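Homoserine dehydrogenase (Thermoplasma acidophilum, PDB 3ING) probably catalyses the NADP-dependent interconversion of L-aspartate semialdehyde and L-homoserine, a step on the routes to threonine and methionine. Local coordinates at residues I8-G13 with E76-E81; L86-P91 with V97-L102; S101-A106 with T115-G120. All blocks are in the same frame, centred on the assembly; numbering follows the deposited sequence. Where two conformers were deposited one is given.

Contact 1: residues I8-G13 with E76-E81; sequences ILMGTG and EDLMGE. With NDP (NADPH dihydro-nicotinamide-adenine-dinucleotide phosphate), chain C.
I8 turns CG1 away from its carbonyl carbon (chi1 -74°), which leaves the CG2 branch anti to the backbone N and facing L78. L78 has the matching torsion (chi1 -59°) and extends its chain so that CD1 enters the angle between I8 and M10. There I8 CG2 and L78 CD1 lie 3.7 Å apart, while the longer branch of I8 reaches the backbone of L78, its CD1 3.4 Å from the carbonyl O. M10, a selenomethionine, is folded at both chi2 and chi3; its SE sits 3.5 Å from L78 CD1, and its methyl is carried on toward the cofactor, CE to C2A of the NADPH adenine 4.0 Å. One leucine methyl thus touches two residues of the same strand, and the side-chain contacts across the segments are apolar.

I8 and M10 belong to strand 4-10, the first strand of a Rossmann-type nucleotide-binding domain, paired through backbone bonds with strands 34-41 and 85-88. L78 closes a short 3-10 turn, where M79 N bonds to E76 O, and it also begins a type I turn that runs to E81. Y46 and S41 touch L78 as well.

Past M10 the strand gives way to the glycine-rich turn G11-G13, of the GxGxxG type, which holds the NADPH here. T12 N donates to the ribose O3B of NADPH over 3.0 Å, at 155°. G11 has backbone angles that suit glycine, and its CA packs 3.4 Å from O4B of the same ribose; G13 CA comes equally near O5B, beside the phosphate bridge.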
loop_
_atom_site.group_PDB
_atom_site.type_symbol
_atom_site.label_atom_id
_atom_site.label_comp_id
_atom_site.label_asym_id
_atom_site.label_seq_id
_atom_site.Cartn_x
_atom_site.Cartn_y
_atom_site.Cartn_z
ATOM N N ILE A 8 -25.832 -1.117 -0.923
ATOM C CA ILE A 8 -26.756 -0.075 -0.542
ATOM C C ILE A 8 -25.884 1.103 -0.148
ATOM O O ILE A 8 -24.945 0.947 0.638
ATOM C CB ILE A 8 -27.654 -0.496 0.638
ATOM C CG1 ILE A 8 -28.723 -1.511 0.164
ATOM C CG2 ILE A 8 -28.308 0.722 1.229
ATOM C CD1 ILE A 8 -29.383 -2.318 1.321
ATOM N N LEU A 9 -26.176 2.281 -0.699
ATOM C CA LEU A 9 -25.369 3.466 -0.437
ATOM C C LEU A 9 -26.180 4.498 0.353
ATOM O O LEU A 9 -27.156 5.005 -0.150
ATOM C CB LEU A 9 -24.913 4.112 -1.750
ATOM C CG LEU A 9 -24.091 5.415 -1.645
ATOM C CD1 LEU A 9 -22.850 5.180 -0.708
ATOM C CD2 LEU A 9 -23.660 5.986 -3.024
HETATM N N MSE A 10 -25.703 4.859 1.534
HETATM C CA MSE A 10 -26.326 5.859 2.360
HETATM C C MSE A 10 -25.496 7.138 2.268
HETATM O O MSE A 10 -24.351 7.140 2.696
HETATM C CB MSE A 10 -26.322 5.415 3.815
HETATM C CG MSE A 10 -27.092 4.170 4.160
HETATM SE SE MSE A 10 -28.913 4.587 4.604
HETATM C CE MSE A 10 -28.831 5.842 6.053
ATOM N N GLY A 11 -26.066 8.202 1.705
ATOM C CA GLY A 11 -25.348 9.469 1.539
ATOM C C GLY A 11 -24.779 9.603 0.158
ATOM O O GLY A 11 -24.009 8.759 -0.286
ATOM N N THR A 12 -25.187 10.662 -0.528
ATOM C CA THR A 12 -24.802 10.951 -1.915
ATOM C C THR A 12 -24.371 12.416 -2.087
ATOM O O THR A 12 -24.831 13.136 -3.023
ATOM C CB THR A 12 -25.944 10.634 -2.862
ATOM O OG1 THR A 12 -27.164 11.064 -2.256
ATOM C CG2 THR A 12 -26.010 9.123 -3.101
ATOM N N GLY A 13 -23.482 12.837 -1.189
ATOM C CA GLY A 13 -22.906 14.172 -1.227
ATOM C C GLY A 13 -21.594 14.169 -1.988
ATOM O O GLY A 13 -21.441 13.432 -2.960
ATOM N N GLU A 76 -34.327 1.683 7.320
ATOM C CA GLU A 76 -35.338 0.661 7.138
ATOM C C GLU A 76 -35.894 0.707 5.718
ATOM O O GLU A 76 -36.151 -0.328 5.134
ATOM C CB GLU A 76 -36.464 0.848 8.166
ATOM N N ASP A 77 -36.051 1.906 5.151
ATOM C CA ASP A 77 -36.547 2.048 3.768
ATOM C C ASP A 77 -35.728 1.310 2.711
ATOM O O ASP A 77 -36.226 1.072 1.601
ATOM C CB ASP A 77 -36.576 3.524 3.357
ATOM C CG ASP A 77 -37.609 4.338 4.114
ATOM O OD1 ASP A 77 -38.556 3.735 4.645
ATOM O OD2 ASP A 77 -37.464 5.583 4.163
ATOM N N LEU A 78 -34.463 0.989 3.033
ATOM C CA LEU A 78 -33.547 0.376 2.072
ATOM C C LEU A 78 -33.368 -1.121 2.277
ATOM O O LEU A 78 -32.733 -1.774 1.494
ATOM C CB LEU A 78 -32.197 1.091 2.149
ATOM C CG LEU A 78 -32.253 2.599 1.845
ATOM C CD1 LEU A 78 -30.915 3.258 2.071
ATOM C CD2 LEU A 78 -32.723 2.825 0.407
HETATM N N MSE A 79 -33.972 -1.685 3.291
HETATM C CA MSE A 79 -33.727 -3.085 3.605
HETATM C C MSE A 79 -34.653 -4.054 2.858
HETATM O O MSE A 79 -34.644 -5.253 3.135
HETATM C CB MSE A 79 -33.848 -3.289 5.106
HETATM C CG MSE A 79 -32.915 -2.407 5.901
HETATM SE SE MSE A 79 -31.075 -3.010 5.760
HETATM C CE MSE A 79 -30.091 -1.264 5.842
ATOM N N GLY A 80 -35.425 -3.546 1.901
ATOM C CA GLY A 80 -36.270 -4.395 1.076
ATOM C C GLY A 80 -35.561 -5.192 -0.011
ATOM O O GLY A 80 -36.131 -6.135 -0.580
ATOM N N GLU A 81 -34.337 -4.816 -0.336
ATOM C CA GLU A 81 -33.601 -5.528 -1.353
ATOM C C GLU A 81 -32.457 -6.273 -0.713
ATOM O O GLU A 81 -31.780 -5.750 0.179
ATOM C CB GLU A 81 -33.034 -4.551 -2.396
ATOM C CG GLU A 81 -34.099 -3.847 -3.249
ATOM C CD GLU A 81 -34.827 -4.783 -4.216
ATOM O OE1 GLU A 81 -34.220 -5.787 -4.681
ATOM O OE2 GLU A 81 -36.005 -4.486 -4.525
HETATM P PA NDP C . -21.864 15.757 2.406
HETATM O O1A NDP C . -21.436 16.391 1.145
HETATM O O2A NDP C . -22.476 16.646 3.421
HETATM O O5B NDP C . -22.925 14.582 2.107
HETATM C C5B NDP C . -23.627 13.847 3.089
HETATM C C4B NDP C . -24.715 13.007 2.439
HETATM O O4B NDP C . -25.493 12.341 3.400
HETATM C C3B NDP C . -25.729 13.871 1.677
HETATM O O3B NDP C . -26.349 13.128 0.639
HETATM C C2B NDP C . -26.731 14.207 2.728
HETATM O O2B NDP C . -27.996 14.548 2.235
HETATM C C1B NDP C . -26.817 12.873 3.420
HETATM N N9A NDP C . -27.282 12.918 4.800
HETATM C C8A NDP C . -27.145 13.881 5.761
HETATM N N7A NDP C . -27.708 13.400 6.914
HETATM C C5A NDP C . -28.177 12.166 6.674
HETATM C C6A NDP C . -28.839 11.285 7.503
HETATM N N6A NDP C . -28.831 11.464 8.821
HETATM N N1A NDP C . -29.174 10.101 6.949
HETATM C C2A NDP C . -28.939 9.781 5.627
HETATM N N3A NDP C . -28.272 10.648 4.783
HETATM C C4A NDP C . -27.909 11.833 5.356
HETATM O O3 NDP C . -20.627 14.974 3.068
HETATM P PN NDP C . -19.329 14.416 2.301
HETATM O O1N NDP C . -18.372 15.541 2.078
HETATM O O2N NDP C . -19.822 13.608 1.143
HETATM O O5D NDP C . -18.651 13.438 3.406
HETATM C C5D NDP C . -19.376 12.237 3.674
HETATM C C4D NDP C . -18.636 11.440 4.744
HETATM O O4D NDP C . -17.356 11.135 4.240
HETATM C C3D NDP C . -18.402 12.198 6.024
HETATM O O3D NDP C . -18.667 11.417 7.195
HETATM C C2D NDP C . -16.952 12.633 5.939
HETATM O O2D NDP C . -16.358 12.806 7.197
HETATM C C1D NDP C . -16.343 11.483 5.172
HETATM N N1N NDP C . -15.091 11.813 4.514
HETATM C C2N NDP C . -15.053 12.851 3.621
HETATM C C3N NDP C . -13.861 13.333 3.098
HETATM C C7N NDP C . -13.909 14.358 2.030
HETATM O O7N NDP C . -12.933 14.271 1.064
HETATM N N7N NDP C . -14.902 15.232 1.927
HETATM C C4N NDP C . -12.575 12.521 3.212
HETATM C C5N NDP C . -12.739 11.384 4.182
HETATM C C6N NDP C . -13.964 11.070 4.765
HETATM P P2B NDP C . -28.239 15.698 1.144
HETATM O O1X NDP C . -29.741 15.776 1.180
HETATM O O2X NDP C . -27.552 15.387 -0.218
HETATM O O3X NDP C . -27.600 16.907 1.749
#

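Contact 2: residues L86-P91 with V97-L102; sequences LVDCTP and VREYSL. With NDP (NADPH dihydro-nicotinamide-adenine-dinucleotide phosphate), chain C.
Apolar contact between strand 85-88 and helix 97-108 comes from L86 and L102. In the conformer given for L86, CD2 lies against CG of L102 at 3.5 Å, and L102 CD2 continues over the carboxylate carbon of D88. Strand and helix run nearly antiparallel here, at 169°, as the first two elements of a beta-alpha-beta unit of the Rossmann domain.

The hydrogen bonds gather on T90. R98 leaves the helix with CG anti to its backbone N, stays extended through chi2 and bends at chi3, which brings its guanidinium end-on to T90 OG1. NH2 reaches that oxygen at 3.0 Å and NH1 at 3.2 Å, with the oxygen close to the guanidinium plane. The hydroxyl donates its own hydrogen bond to D88 OD1, over 2.6 Å and on the syn side of the carboxylate. That same OD1 takes T90 N, forming an Asx turn at the end of the strand. N117 ND2 is a further partner of T90 OG1.

The two faces of the guanidinium are covered differently. E99 lies over one face, with OE2 3.2 Å from R98 NH2 but well out of plane, so the pairing is electrostatic; S93 and N117 hold its oxygens. Over the opposite face sits the adenine amino nitrogen N6A, 3.7 Å from R98 NE.

T90 also accepts the nicotinamide ribose hydroxyl O3D on its carbonyl O. With the T90 hydroxyl bonded to D88 and R98, the residue whose carbonyl takes the cofactor hydroxyl is held to both the strand and the helix, and the nearby positive charge probably favours an ionised D88.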
loop_
_atom_site.group_PDB
_atom_site.type_symbol
_atom_site.label_atom_id
_atom_site.label_comp_id
_atom_site.label_asym_id
_atom_site.label_seq_id
_atom_site.Cartn_x
_atom_site.Cartn_y
_atom_site.Cartn_z
ATOM N N LEU A 86 -23.379 -2.567 2.926
ATOM C CA LEU A 86 -23.874 -1.215 3.140
ATOM C C LEU A 86 -22.687 -0.261 3.125
ATOM O O LEU A 86 -21.646 -0.554 3.720
ATOM C CB LEU A 86 -24.604 -1.071 4.480
ATOM C CG LEU A 86 -24.907 0.398 4.858
ATOM C CD1 LEU A 86 -26.264 0.880 4.303
ATOM C CD2 LEU A 86 -24.827 0.571 6.352
ATOM N N VAL A 87 -22.837 0.859 2.421
ATOM C CA VAL A 87 -21.807 1.872 2.340
ATOM C C VAL A 87 -22.329 3.147 3.019
ATOM O O VAL A 87 -23.399 3.665 2.679
ATOM C CB VAL A 87 -21.435 2.167 0.888
ATOM C CG1 VAL A 87 -20.278 3.224 0.841
ATOM C CG2 VAL A 87 -21.090 0.874 0.142
ATOM N N ASP A 88 -21.582 3.614 4.015
ATOM C CA ASP A 88 -21.931 4.815 4.776
ATOM C C ASP A 88 -21.108 6.008 4.351
ATOM O O ASP A 88 -19.931 6.090 4.672
ATOM C CB ASP A 88 -21.710 4.569 6.265
ATOM C CG ASP A 88 -22.128 5.741 7.131
ATOM O OD1 ASP A 88 -22.719 6.675 6.586
ATOM O OD2 ASP A 88 -21.880 5.709 8.378
ATOM N N CYS A 89 -21.725 6.895 3.576
ATOM C CA CYS A 89 -21.134 8.157 3.230
ATOM C C CYS A 89 -21.950 9.322 3.835
ATOM O O CYS A 89 -22.067 10.414 3.235
ATOM C CB CYS A 89 -21.061 8.288 1.707
ATOM S SG CYS A 89 -19.844 7.154 0.962
ATOM N N THR A 90 -22.550 9.080 4.977
ATOM C CA THR A 90 -23.340 10.111 5.682
ATOM C C THR A 90 -22.385 10.934 6.563
ATOM O O THR A 90 -21.291 10.502 6.840
ATOM C CB THR A 90 -24.424 9.498 6.584
ATOM O OG1 THR A 90 -23.781 8.756 7.628
ATOM C CG2 THR A 90 -25.360 8.575 5.782
ATOM N N PRO A 91 -22.798 12.152 6.975
ATOM C CA PRO A 91 -21.951 12.969 7.831
ATOM C C PRO A 91 -21.857 12.433 9.242
ATOM O O PRO A 91 -22.734 11.680 9.697
ATOM C CB PRO A 91 -22.694 14.327 7.847
ATOM C CG PRO A 91 -23.754 14.255 6.840
ATOM C CD PRO A 91 -24.056 12.833 6.662
ATOM N N VAL A 97 -23.969 7.143 17.636
ATOM C CA VAL A 97 -25.048 6.189 17.927
ATOM C C VAL A 97 -25.834 5.843 16.667
ATOM O O VAL A 97 -26.178 4.686 16.442
ATOM C CB VAL A 97 -25.956 6.749 19.061
ATOM C CG1 VAL A 97 -27.147 5.873 19.279
ATOM C CG2 VAL A 97 -25.103 6.927 20.359
ATOM N N ARG A 98 -26.099 6.852 15.828
ATOM C CA ARG A 98 -26.801 6.643 14.576
ATOM C C ARG A 98 -26.046 5.645 13.664
ATOM O O ARG A 98 -26.642 4.731 13.064
ATOM C CB ARG A 98 -26.999 7.994 13.857
ATOM C CG ARG A 98 -27.771 7.857 12.549
ATOM C CD ARG A 98 -27.971 9.173 11.784
ATOM N NE ARG A 98 -26.708 9.806 11.415
ATOM C CZ ARG A 98 -25.902 9.366 10.437
ATOM N NH1 ARG A 98 -26.177 8.272 9.720
ATOM N NH2 ARG A 98 -24.789 10.010 10.192
ATOM N N GLU A 99 -24.732 5.805 13.609
ATOM C CA GLU A 99 -23.867 4.972 12.799
ATOM C C GLU A 99 -23.810 3.546 13.348
ATOM O O GLU A 99 -23.922 2.565 12.598
ATOM C CB GLU A 99 -22.484 5.594 12.750
ATOM C CG GLU A 99 -22.392 6.959 11.988
ATOM C CD GLU A 99 -22.655 8.231 12.806
ATOM O OE1 GLU A 99 -23.181 8.134 13.937
ATOM O OE2 GLU A 99 -22.380 9.355 12.264
ATOM N N TYR A 100 -23.619 3.427 14.663
ATOM C CA TYR A 100 -23.666 2.122 15.286
ATOM C C TYR A 100 -24.974 1.400 14.945
ATOM O O TYR A 100 -24.960 0.230 14.601
ATOM C CB TYR A 100 -23.478 2.199 16.810
ATOM C CG TYR A 100 -24.021 0.989 17.556
ATOM C CD1 TYR A 100 -23.406 -0.259 17.455
ATOM C CD2 TYR A 100 -25.148 1.091 18.336
ATOM C CE1 TYR A 100 -23.922 -1.374 18.150
ATOM C CE2 TYR A 100 -25.683 -0.019 19.009
ATOM C CZ TYR A 100 -25.047 -1.232 18.911
ATOM O OH TYR A 100 -25.543 -2.325 19.575
ATOM N N SER A 101 -26.098 2.094 15.062
ATOM C CA SER A 101 -27.377 1.522 14.786
ATOM C C SER A 101 -27.470 1.057 13.331
ATOM O O SER A 101 -27.976 -0.021 13.038
ATOM C CB SER A 101 -28.474 2.544 15.108
ATOM O OG SER A 101 -28.442 2.902 16.488
ATOM N N LEU A 102 -26.967 1.874 12.427
ATOM C CA LEU A 102 -26.961 1.531 11.038
ATOM C C LEU A 102 -26.152 0.272 10.760
ATOM O O LEU A 102 -26.644 -0.609 10.083
ATOM C CB LEU A 102 -26.443 2.707 10.221
ATOM C CG LEU A 102 -26.392 2.603 8.716
ATOM C CD1 LEU A 102 -27.788 2.503 8.138
ATOM C CD2 LEU A 102 -25.623 3.834 8.194
HETATM P PA NDP C . -21.864 15.757 2.406
HETATM O O1A NDP C . -21.436 16.391 1.145
HETATM O O2A NDP C . -22.476 16.646 3.421
HETATM O O5B NDP C . -22.925 14.582 2.107
HETATM C C5B NDP C . -23.627 13.847 3.089
HETATM C C4B NDP C . -24.715 13.007 2.439
HETATM O O4B NDP C . -25.493 12.341 3.400
HETATM C C3B NDP C . -25.729 13.871 1.677
HETATM O O3B NDP C . -26.349 13.128 0.639
HETATM C C2B NDP C . -26.731 14.207 2.728
HETATM O O2B NDP C . -27.996 14.548 2.235
HETATM C C1B NDP C . -26.817 12.873 3.420
HETATM N N9A NDP C . -27.282 12.918 4.800
HETATM C C8A NDP C . -27.145 13.881 5.761
HETATM N N7A NDP C . -27.708 13.400 6.914
HETATM C C5A NDP C . -28.177 12.166 6.674
HETATM C C6A NDP C . -28.839 11.285 7.503
HETATM N N6A NDP C . -28.831 11.464 8.821
HETATM N N1A NDP C . -29.174 10.101 6.949
HETATM C C2A NDP C . -28.939 9.781 5.627
HETATM N N3A NDP C . -28.272 10.648 4.783
HETATM C C4A NDP C . -27.909 11.833 5.356
HETATM O O3 NDP C . -20.627 14.974 3.068
HETATM P PN NDP C . -19.329 14.416 2.301
HETATM O O1N NDP C . -18.372 15.541 2.078
HETATM O O2N NDP C . -19.822 13.608 1.143
HETATM O O5D NDP C . -18.651 13.438 3.406
HETATM C C5D NDP C . -19.376 12.237 3.674
HETATM C C4D NDP C . -18.636 11.440 4.744
HETATM O O4D NDP C . -17.356 11.135 4.240
HETATM C C3D NDP C . -18.402 12.198 6.024
HETATM O O3D NDP C . -18.667 11.417 7.195
HETATM C C2D NDP C . -16.952 12.633 5.939
HETATM O O2D NDP C . -16.358 12.806 7.197
HETATM C C1D NDP C . -16.343 11.483 5.172
HETATM N N1N NDP C . -15.091 11.813 4.514
HETATM C C2N NDP C . -15.053 12.851 3.621
HETATM C C3N NDP C . -13.861 13.333 3.098
HETATM C C7N NDP C . -13.909 14.358 2.030
HETATM O O7N NDP C . -12.933 14.271 1.064
HETATM N N7N NDP C . -14.902 15.232 1.927
HETATM C C4N NDP C . -12.575 12.521 3.212
HETATM C C5N NDP C . -12.739 11.384 4.182
HETATM C C6N NDP C . -13.964 11.070 4.765
HETATM P P2B NDP C . -28.239 15.698 1.144
HETATM O O1X NDP C . -29.741 15.776 1.180
HETATM O O2X NDP C . -27.552 15.387 -0.218
HETATM O O3X NDP C . -27.600 16.907 1.749
#

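Contact 3: residues S101-A106 with T115-G120; sequences SLYRMA and TANKSG. With NDP (NADPH dihydro-nicotinamide-adenine-dinucleotide phosphate), chain C.
Helix 97-108 meets the turn that leaves strand 112-115 of the Rossmann domain, and the joint is made by the hydroxyl of Y103. T115 donates from OG1 to Y103 OH over 3.0 Å. The threonine hydroxyl stands anti to its own backbone N (chi1 -172°), which swings it off the strand toward the tyrosine, and the two side chains cross at about a right angle. Y103 OH has further partners: D88 OD2 on strand 85-88, and a water near the plane of the ring that gives it a hydrogen bond at 2.9 Å. The same water donates to N117 O at 2.6 Å, bridging helix and turn.

At this strand-to-helix turn the strand ends and the next helix, 119-135, begins within a few residues, and small side-chain bonds shape the bend. T115 OG1 accepts from N117 N at 2.9 Å, an ST turn. N117 OD1 then caps the start of the helix by taking S119 N at 2.8 Å, almost straight on to its C=O, while its ND2 turns to E99 and T90. The backbones stay well apart: the nearest CA atoms across the segments, those of Y103 and G120, are separated by 8.8 Å.

A116-K118 lie along the nicotinamide half of NADPH. A116 O is 3.2 Å from the ribose carbon C1D, and N117 CA faces O3D. K118, predicted to bind NADPH, extends its chain until CE lies 3.4 Å from C6N of the nicotinamide; its NZ forms a salt bridge with D213 and sits close to K217, the predicted proton donor.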
loop_
_atom_site.group_PDB
_atom_site.type_symbol
_atom_site.label_atom_id
_atom_site.label_comp_id
_atom_site.label_asym_id
_atom_site.label_seq_id
_atom_site.Cartn_x
_atom_site.Cartn_y
_atom_site.Cartn_z
ATOM N N SER A 101 -26.098 2.094 15.062
ATOM C CA SER A 101 -27.377 1.522 14.786
ATOM C C SER A 101 -27.470 1.057 13.331
ATOM O O SER A 101 -27.976 -0.021 13.038
ATOM C CB SER A 101 -28.474 2.544 15.108
ATOM O OG SER A 101 -28.442 2.902 16.488
ATOM N N LEU A 102 -26.967 1.874 12.427
ATOM C CA LEU A 102 -26.961 1.531 11.038
ATOM C C LEU A 102 -26.152 0.272 10.760
ATOM O O LEU A 102 -26.644 -0.609 10.083
ATOM C CB LEU A 102 -26.443 2.707 10.221
ATOM C CG LEU A 102 -26.392 2.603 8.716
ATOM C CD1 LEU A 102 -27.788 2.503 8.138
ATOM C CD2 LEU A 102 -25.623 3.834 8.194
ATOM N N TYR A 103 -24.935 0.195 11.280
ATOM C CA TYR A 103 -24.044 -0.924 11.028
ATOM C C TYR A 103 -24.613 -2.184 11.655
ATOM O O TYR A 103 -24.622 -3.237 11.032
ATOM C CB TYR A 103 -22.622 -0.655 11.547
ATOM C CG TYR A 103 -22.007 0.667 11.051
ATOM C CD1 TYR A 103 -22.495 1.330 9.946
ATOM C CD2 TYR A 103 -20.952 1.265 11.740
ATOM C CE1 TYR A 103 -21.938 2.556 9.561
ATOM C CE2 TYR A 103 -20.425 2.475 11.365
ATOM C CZ TYR A 103 -20.925 3.117 10.277
ATOM O OH TYR A 103 -20.383 4.340 9.942
ATOM N N ARG A 104 -25.182 -2.049 12.856
ATOM C CA ARG A 104 -25.802 -3.187 13.525
ATOM C C ARG A 104 -26.958 -3.720 12.667
ATOM O O ARG A 104 -27.041 -4.923 12.393
ATOM C CB ARG A 104 -26.306 -2.789 14.908
ATOM C CG ARG A 104 -27.065 -3.949 15.565
ATOM C CD ARG A 104 -27.286 -3.711 17.004
ATOM N NE ARG A 104 -28.269 -4.638 17.565
ATOM C CZ ARG A 104 -28.615 -4.671 18.843
ATOM N NH1 ARG A 104 -28.094 -3.823 19.709
ATOM N NH2 ARG A 104 -29.508 -5.556 19.258
HETATM N N MSE A 105 -27.825 -2.823 12.209
HETATM C CA MSE A 105 -28.910 -3.231 11.324
HETATM C C MSE A 105 -28.378 -3.953 10.085
HETATM O O MSE A 105 -28.897 -5.028 9.691
HETATM C CB MSE A 105 -29.712 -2.024 10.860
HETATM C CG MSE A 105 -30.830 -2.386 9.868
HETATM SE SE MSE A 105 -31.810 -0.788 9.314
HETATM C CE MSE A 105 -32.325 -0.227 11.057
ATOM N N ALA A 106 -27.353 -3.370 9.463
ATOM C CA ALA A 106 -26.715 -3.983 8.297
ATOM C C ALA A 106 -26.202 -5.386 8.608
ATOM O O ALA A 106 -26.515 -6.335 7.885
ATOM C CB ALA A 106 -25.583 -3.111 7.771
ATOM N N THR A 115 -17.324 2.072 5.337
ATOM C CA THR A 115 -17.647 3.406 5.762
ATOM C C THR A 115 -16.539 4.415 5.483
ATOM O O THR A 115 -15.354 4.127 5.598
ATOM C CB THR A 115 -18.026 3.438 7.274
ATOM O OG1 THR A 115 -18.528 4.755 7.645
ATOM C CG2 THR A 115 -16.821 3.052 8.175
ATOM N N ALA A 116 -16.977 5.608 5.113
ATOM C CA ALA A 116 -16.171 6.851 5.073
ATOM C C ALA A 116 -16.429 7.719 6.305
ATOM O O ALA A 116 -15.671 8.644 6.598
ATOM C CB ALA A 116 -16.543 7.694 3.783
ATOM N N ASN A 117 -17.518 7.433 6.996
ATOM C CA ASN A 117 -17.933 8.194 8.167
ATOM C C ASN A 117 -17.100 7.735 9.375
ATOM O O ASN A 117 -16.996 6.550 9.633
ATOM C CB ASN A 117 -19.453 8.016 8.341
ATOM C CG ASN A 117 -20.001 8.610 9.653
ATOM O OD1 ASN A 117 -19.339 8.568 10.652
ATOM N ND2 ASN A 117 -21.225 9.106 9.627
ATOM N N LYS A 118 -16.491 8.697 10.083
ATOM C CA LYS A 118 -15.563 8.437 11.182
ATOM C C LYS A 118 -16.203 8.381 12.550
ATOM O O LYS A 118 -15.565 7.923 13.507
ATOM C CB LYS A 118 -14.516 9.553 11.207
ATOM C CG LYS A 118 -13.852 9.669 9.851
ATOM C CD LYS A 118 -13.215 11.013 9.598
ATOM C CE LYS A 118 -13.150 11.271 8.076
ATOM N NZ LYS A 118 -12.641 12.635 7.756
ATOM N N SER A 119 -17.437 8.863 12.672
ATOM C CA SER A 119 -18.020 9.071 14.021
ATOM C C SER A 119 -18.433 7.787 14.740
ATOM O O SER A 119 -18.279 7.655 15.954
ATOM C CB SER A 119 -19.227 9.982 13.911
ATOM O OG SER A 119 -19.737 10.299 15.194
ATOM N N GLY A 120 -18.999 6.845 14.002
ATOM C CA GLY A 120 -19.368 5.558 14.599
ATOM C C GLY A 120 -18.160 4.877 15.189
ATOM O O GLY A 120 -18.145 4.558 16.339
HETATM P PA NDP C . -21.864 15.757 2.406
HETATM O O1A NDP C . -21.436 16.391 1.145
HETATM O O2A NDP C . -22.476 16.646 3.421
HETATM O O5B NDP C . -22.925 14.582 2.107
HETATM C C5B NDP C . -23.627 13.847 3.089
HETATM C C4B NDP C . -24.715 13.007 2.439
HETATM O O4B NDP C . -25.493 12.341 3.400
HETATM C C3B NDP C . -25.729 13.871 1.677
HETATM O O3B NDP C . -26.349 13.128 0.639
HETATM C C2B NDP C . -26.731 14.207 2.728
HETATM O O2B NDP C . -27.996 14.548 2.235
HETATM C C1B NDP C . -26.817 12.873 3.420
HETATM N N9A NDP C . -27.282 12.918 4.800
HETATM C C8A NDP C . -27.145 13.881 5.761
HETATM N N7A NDP C . -27.708 13.400 6.914
HETATM C C5A NDP C . -28.177 12.166 6.674
HETATM C C6A NDP C . -28.839 11.285 7.503
HETATM N N6A NDP C . -28.831 11.464 8.821
HETATM N N1A NDP C . -29.174 10.101 6.949
HETATM C C2A NDP C . -28.939 9.781 5.627
HETATM N N3A NDP C . -28.272 10.648 4.783
HETATM C C4A NDP C . -27.909 11.833 5.356
HETATM O O3 NDP C . -20.627 14.974 3.068
HETATM P PN NDP C . -19.329 14.416 2.301
HETATM O O1N NDP C . -18.372 15.541 2.078
HETATM O O2N NDP C . -19.822 13.608 1.143
HETATM O O5D NDP C . -18.651 13.438 3.406
HETATM C C5D NDP C . -19.376 12.237 3.674
HETATM C C4D NDP C . -18.636 11.440 4.744
HETATM O O4D NDP C . -17.356 11.135 4.240
HETATM C C3D NDP C . -18.402 12.198 6.024
HETATM O O3D NDP C . -18.667 11.417 7.195
HETATM C C2D NDP C . -16.952 12.633 5.939
HETATM O O2D NDP C . -16.358 12.806 7.197
HETATM C C1D NDP C . -16.343 11.483 5.172
HETATM N N1N NDP C . -15.091 11.813 4.514
HETATM C C2N NDP C . -15.053 12.851 3.621
HETATM C C3N NDP C . -13.861 13.333 3.098
HETATM C C7N NDP C . -13.909 14.358 2.030
HETATM O O7N NDP C . -12.933 14.271 1.064
HETATM N N7N NDP C . -14.902 15.232 1.927
HETATM C C4N NDP C . -12.575 12.521 3.212
HETATM C C5N NDP C . -12.739 11.384 4.182
HETATM C C6N NDP C . -13.964 11.070 4.765
HETATM P P2B NDP C . -28.239 15.698 1.144
HETATM O O1X NDP C . -29.741 15.776 1.180
HETATM O O2X NDP C . -27.552 15.387 -0.218
HETATM O O3X NDP C . -27.600 16.907 1.749
HETATM O O HOH W 1 -18.211 5.258 11.570
#

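Overall arrangement
All three contacts lie in the Rossmann-type domain and touch the same NADPH; contact 1 closes before contact 2 opens, and contact 3 begins on the stretch where contact 2 ends. Contact 1 sits on strand 4-10 and contact 2 on its neighbour in the sheet, strand 85-88, with centres about 10 Å apart. Contacts 2 and 3 nearly coincide, about 3 Å between centres, because both use helix 97-108 and share S101 and L102. Side-chain bonds from D88 and E99 tie those two together, while M10 packs on L86 between contacts 1 and 2. Together they line successive parts of the cofactor: adenine and its ribose at contacts 1 and 2, the nicotinamide end at contacts 2 and 3.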